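Local coordinates for protein DNA-dependent metalloprotease WSS1 homolog 2 (Schizosaccharomyces pombe, PDB 5JIG) that probably uses its WLM zinc-metalloprotease domain to cleave DNA-bound proteins in the repair of DNA-protein crosslinks, at residues T90-N102 and F111-D123. Numbering follows the deposited sequence.
Sequences TVKSTLIHELTHN and FWELFRQLTKEAD. With NI (nickel (II) ion), chain B.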
# COMPACT_ATOMS: atom_id res chain seq x y z
N THR A 90 5.47 -5.00 7.70
CA THR A 90 6.00 -3.68 7.59
C THR A 90 5.52 -2.97 6.34
O THR A 90 5.14 -1.79 6.38
CB THR A 90 7.55 -3.75 7.66
OG1 THR A 90 7.92 -4.43 8.90
CG2 THR A 90 8.21 -2.43 7.60
N VAL A 91 5.54 -3.67 5.21
CA VAL A 91 5.07 -3.06 3.96
C VAL A 91 3.60 -2.76 3.98
O VAL A 91 3.17 -1.69 3.52
CB VAL A 91 5.50 -3.93 2.76
CG1 VAL A 91 4.89 -3.38 1.46
CG2 VAL A 91 7.03 -3.98 2.66
N LYS A 92 2.79 -3.66 4.53
CA LYS A 92 1.36 -3.37 4.66
C LYS A 92 1.13 -2.09 5.46
O LYS A 92 0.28 -1.28 5.11
CB LYS A 92 0.64 -4.58 5.27
CG LYS A 92 -0.84 -4.32 5.54
CD LYS A 92 -1.57 -5.54 6.01
CE LYS A 92 -2.95 -5.24 6.48
NZ LYS A 92 -3.78 -6.42 6.75
N SER A 93 1.86 -1.93 6.55
CA SER A 93 1.70 -0.72 7.35
C SER A 93 2.17 0.52 6.60
O SER A 93 1.54 1.57 6.71
CB SER A 93 2.48 -0.87 8.66
OG SER A 93 2.27 0.26 9.48
N THR A 94 3.24 0.43 5.83
CA THR A 94 3.63 1.52 4.95
C THR A 94 2.52 1.84 3.93
O THR A 94 2.21 3.01 3.69
CB THR A 94 4.95 1.25 4.26
OG1 THR A 94 5.97 1.15 5.24
CG2 THR A 94 5.30 2.29 3.22
N LEU A 95 1.87 0.83 3.39
CA LEU A 95 0.75 1.08 2.47
C LEU A 95 -0.37 1.83 3.16
O LEU A 95 -0.96 2.75 2.60
CB LEU A 95 0.27 -0.22 1.85
CG LEU A 95 -0.93 -0.08 0.89
CD1 LEU A 95 -0.70 0.94 -0.21
CD2 LEU A 95 -1.27 -1.44 0.31
N ILE A 96 -0.70 1.45 4.41
CA ILE A 96 -1.73 2.18 5.16
C ILE A 96 -1.31 3.62 5.38
O ILE A 96 -2.15 4.52 5.27
CB ILE A 96 -2.10 1.41 6.45
CG1 ILE A 96 -2.68 0.05 6.09
CG2 ILE A 96 -3.02 2.24 7.29
CD1 ILE A 96 -2.99 -0.87 7.25
N HIS A 97 -0.04 3.86 5.69
CA HIS A 97 0.48 5.21 5.80
C HIS A 97 0.23 5.97 4.49
O HIS A 97 -0.31 7.10 4.51
CB HIS A 97 1.98 5.13 6.14
CG HIS A 97 2.66 6.45 6.17
ND1 HIS A 97 3.27 6.94 7.30
CD2 HIS A 97 2.87 7.40 5.23
CE1 HIS A 97 3.82 8.11 7.01
NE2 HIS A 97 3.59 8.44 5.76
N GLU A 98 0.61 5.39 3.36
CA GLU A 98 0.40 6.07 2.10
C GLU A 98 -1.08 6.32 1.81
O GLU A 98 -1.43 7.41 1.33
CB GLU A 98 1.07 5.38 0.93
CG GLU A 98 2.56 5.06 1.09
CD GLU A 98 3.42 6.08 1.62
OE1 GLU A 98 3.08 7.27 1.53
OE2 GLU A 98 4.50 5.66 2.13
N LEU A 99 -1.94 5.38 2.10
CA LEU A 99 -3.37 5.61 1.90
C LEU A 99 -3.88 6.77 2.75
O LEU A 99 -4.76 7.52 2.33
CB LEU A 99 -4.15 4.35 2.21
CG LEU A 99 -4.02 3.24 1.15
CD1 LEU A 99 -4.59 1.95 1.69
CD2 LEU A 99 -4.73 3.61 -0.16
N THR A 100 -3.35 6.92 3.98
CA THR A 100 -3.74 8.00 4.85
C THR A 100 -3.48 9.35 4.20
O THR A 100 -4.21 10.33 4.38
CB THR A 100 -3.01 7.87 6.21
OG1 THR A 100 -3.27 6.61 6.80
CG2 THR A 100 -3.50 8.90 7.20
N HIS A 101 -2.41 9.45 3.40
CA HIS A 101 -2.07 10.63 2.64
C HIS A 101 -3.08 10.93 1.51
O HIS A 101 -3.00 12.00 0.90
CB HIS A 101 -0.68 10.56 2.03
CG HIS A 101 0.45 10.75 3.02
ND1 HIS A 101 0.58 11.88 3.79
CD2 HIS A 101 1.57 10.02 3.21
CE1 HIS A 101 1.73 11.78 4.45
NE2 HIS A 101 2.37 10.69 4.11
N ASN A 102 -4.04 10.06 1.24
CA ASN A 102 -5.16 10.45 0.38
C ASN A 102 -5.93 11.60 0.99
O ASN A 102 -6.58 12.36 0.24
CB ASN A 102 -6.09 9.30 0.11
CG ASN A 102 -5.52 8.24 -0.81
OD1 ASN A 102 -4.47 8.43 -1.42
ND2 ASN A 102 -6.21 7.12 -0.94
N PHE A 111 -3.60 13.08 10.71
CA PHE A 111 -2.98 11.95 9.97
C PHE A 111 -2.86 10.76 10.84
O PHE A 111 -3.31 9.67 10.49
CB PHE A 111 -1.62 12.42 9.42
CG PHE A 111 -0.86 11.30 8.68
CD1 PHE A 111 -0.87 11.20 7.30
CD2 PHE A 111 -0.12 10.33 9.39
CE1 PHE A 111 -0.26 10.12 6.66
CE2 PHE A 111 0.48 9.26 8.75
CZ PHE A 111 0.40 9.16 7.39
N TRP A 112 -2.23 10.91 12.04
CA TRP A 112 -1.97 9.73 12.83
C TRP A 112 -3.24 9.15 13.45
O TRP A 112 -3.34 7.93 13.63
CB TRP A 112 -0.88 10.00 13.87
CG TRP A 112 0.46 10.19 13.26
CD1 TRP A 112 1.21 11.34 13.23
CD2 TRP A 112 1.22 9.21 12.54
NE1 TRP A 112 2.36 11.14 12.54
CE2 TRP A 112 2.41 9.84 12.12
CE3 TRP A 112 1.04 7.85 12.23
CZ2 TRP A 112 3.39 9.16 11.41
CZ3 TRP A 112 2.02 7.19 11.52
CH2 TRP A 112 3.15 7.84 11.11
N GLU A 113 -4.26 9.98 13.74
CA GLU A 113 -5.51 9.46 14.19
C GLU A 113 -6.14 8.51 13.12
O GLU A 113 -6.56 7.39 13.43
CB GLU A 113 -6.45 10.63 14.54
CG GLU A 113 -7.82 10.21 14.96
CD GLU A 113 -8.76 11.40 15.18
OE1 GLU A 113 -9.32 11.49 16.23
OE2 GLU A 113 -8.85 12.32 14.32
N LEU A 114 -6.21 9.01 11.90
CA LEU A 114 -6.76 8.19 10.84
C LEU A 114 -5.88 6.96 10.58
O LEU A 114 -6.40 5.88 10.43
CB LEU A 114 -6.90 9.00 9.56
CG LEU A 114 -7.59 8.22 8.42
CD1 LEU A 114 -8.93 7.67 8.74
CD2 LEU A 114 -7.62 9.07 7.15
N PHE A 115 -4.55 7.11 10.59
CA PHE A 115 -3.67 5.97 10.44
C PHE A 115 -3.97 4.89 11.46
O PHE A 115 -4.02 3.72 11.15
CB PHE A 115 -2.22 6.43 10.53
CG PHE A 115 -1.25 5.28 10.49
CD1 PHE A 115 -0.83 4.73 9.30
CD2 PHE A 115 -0.71 4.74 11.66
CE1 PHE A 115 0.05 3.68 9.26
CE2 PHE A 115 0.18 3.70 11.62
CZ PHE A 115 0.57 3.17 10.42
N ARG A 116 -4.14 5.28 12.75
CA ARG A 116 -4.43 4.28 13.76
C ARG A 116 -5.78 3.58 13.52
O ARG A 116 -5.94 2.38 13.71
CB ARG A 116 -4.41 4.91 15.16
CG ARG A 116 -3.02 5.26 15.69
CD ARG A 116 -3.08 5.62 17.16
NE ARG A 116 -3.92 6.78 17.42
CZ ARG A 116 -3.53 8.03 17.34
NH1 ARG A 116 -4.45 8.99 17.44
NH2 ARG A 116 -2.30 8.36 17.14
N GLN A 117 -6.76 4.38 13.09
CA GLN A 117 -8.10 3.80 12.84
C GLN A 117 -8.07 2.82 11.67
O GLN A 117 -8.69 1.76 11.71
CB GLN A 117 -9.06 4.95 12.55
CG GLN A 117 -9.35 5.74 13.81
CD GLN A 117 -9.99 7.08 13.52
OE1 GLN A 117 -9.80 7.71 12.53
NE2 GLN A 117 -10.51 7.64 14.52
N LEU A 118 -7.36 3.22 10.62
CA LEU A 118 -7.22 2.32 9.45
C LEU A 118 -6.44 1.07 9.78
O LEU A 118 -6.76 -0.03 9.35
CB LEU A 118 -6.54 3.07 8.30
CG LEU A 118 -7.26 4.29 7.75
CD1 LEU A 118 -6.32 4.98 6.74
CD2 LEU A 118 -8.54 3.99 7.06
N THR A 119 -5.39 1.22 10.61
CA THR A 119 -4.58 0.09 11.05
C THR A 119 -5.46 -0.93 11.81
O THR A 119 -5.37 -2.11 11.59
CB THR A 119 -3.43 0.61 11.90
OG1 THR A 119 -2.50 1.29 11.05
CG2 THR A 119 -2.69 -0.53 12.59
N LYS A 120 -6.26 -0.38 12.74
CA LYS A 120 -7.13 -1.27 13.51
C LYS A 120 -8.13 -2.00 12.59
O LYS A 120 -8.30 -3.22 12.68
CB LYS A 120 -7.87 -0.44 14.55
CG LYS A 120 -8.92 -1.10 15.37
CD LYS A 120 -9.50 -0.25 16.50
CE LYS A 120 -10.60 -0.89 17.28
NZ LYS A 120 -11.05 0.07 18.30
N GLU A 121 -8.74 -1.26 11.66
CA GLU A 121 -9.66 -1.90 10.74
C GLU A 121 -8.99 -3.01 9.94
O GLU A 121 -9.53 -4.07 9.77
CB GLU A 121 -10.21 -0.82 9.83
CG GLU A 121 -11.32 -1.33 8.91
CD GLU A 121 -12.69 -1.22 9.54
OE1 GLU A 121 -13.14 -0.09 9.75
OE2 GLU A 121 -13.33 -2.29 9.85
N ALA A 122 -7.84 -2.70 9.41
CA ALA A 122 -7.15 -3.62 8.50
C ALA A 122 -6.51 -4.81 9.18
O ALA A 122 -6.12 -5.76 8.49
CB ALA A 122 -6.09 -2.85 7.72
N ASP A 123 -6.35 -4.74 10.50
CA ASP A 123 -5.75 -5.83 11.28
C ASP A 123 -6.81 -6.69 11.99
O ASP A 123 -6.46 -7.52 12.82
CB ASP A 123 -4.76 -5.30 12.31
CG ASP A 123 -3.91 -6.41 12.92
OD1 ASP A 123 -3.72 -6.43 14.16
OD2 ASP A 123 -3.42 -7.29 12.14
NI NI B . 4.27 10.07 4.69
O HOH W 1 -2.82 -6.07 9.69
O HOH W 2 -0.20 -0.09 10.38
O HOH W 3 5.20 11.54 3.45
O HOH W 4 6.30 9.35 4.96
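Phe111 drives the edge of its ring onto the face of His97, CZ lying over the imidazole centre 3.6 Å from CE1 of His97, with the planes at 61°. Its neighbouring CE1 sits over the His101 ring, 3.4 Å from CE1 of that residue, and the two rings meet obliquely; adjacent atoms of one phenyl thus back both HExxH histidines, whose NE2 atoms each bind nickel at 2.1 Å in the catalytic zinc site; His107 completes the histidine triad. CG2 of Thr100 covers a face of the same phenyl, 3.6 Å from its centroid. Replacing Phe111 by alanine is likely to open a gap behind both imidazoles and leave them freer to tilt about the metal. Swung away from its own backbone N (chi1 175°), Phe115 reaches across as a knob among Ser93, Ile96, His97 and Thr100, its ring edge facing Ser93, His97 and Thr100. Ile96 returns the packing, its CD1 3.7 Å from CB of Ala122. At the far end Lys92, salt-bridged to Asp30, donates from NZ to Ala122 O (3.0 Å), above the carbonyl plane. The axes of segments 90-100 and 111-122 cross at 132°; helix 88-100 also packs on strand 72-76 and helix 17-29, while Ile96 reaches Ile33 of helix 31-40.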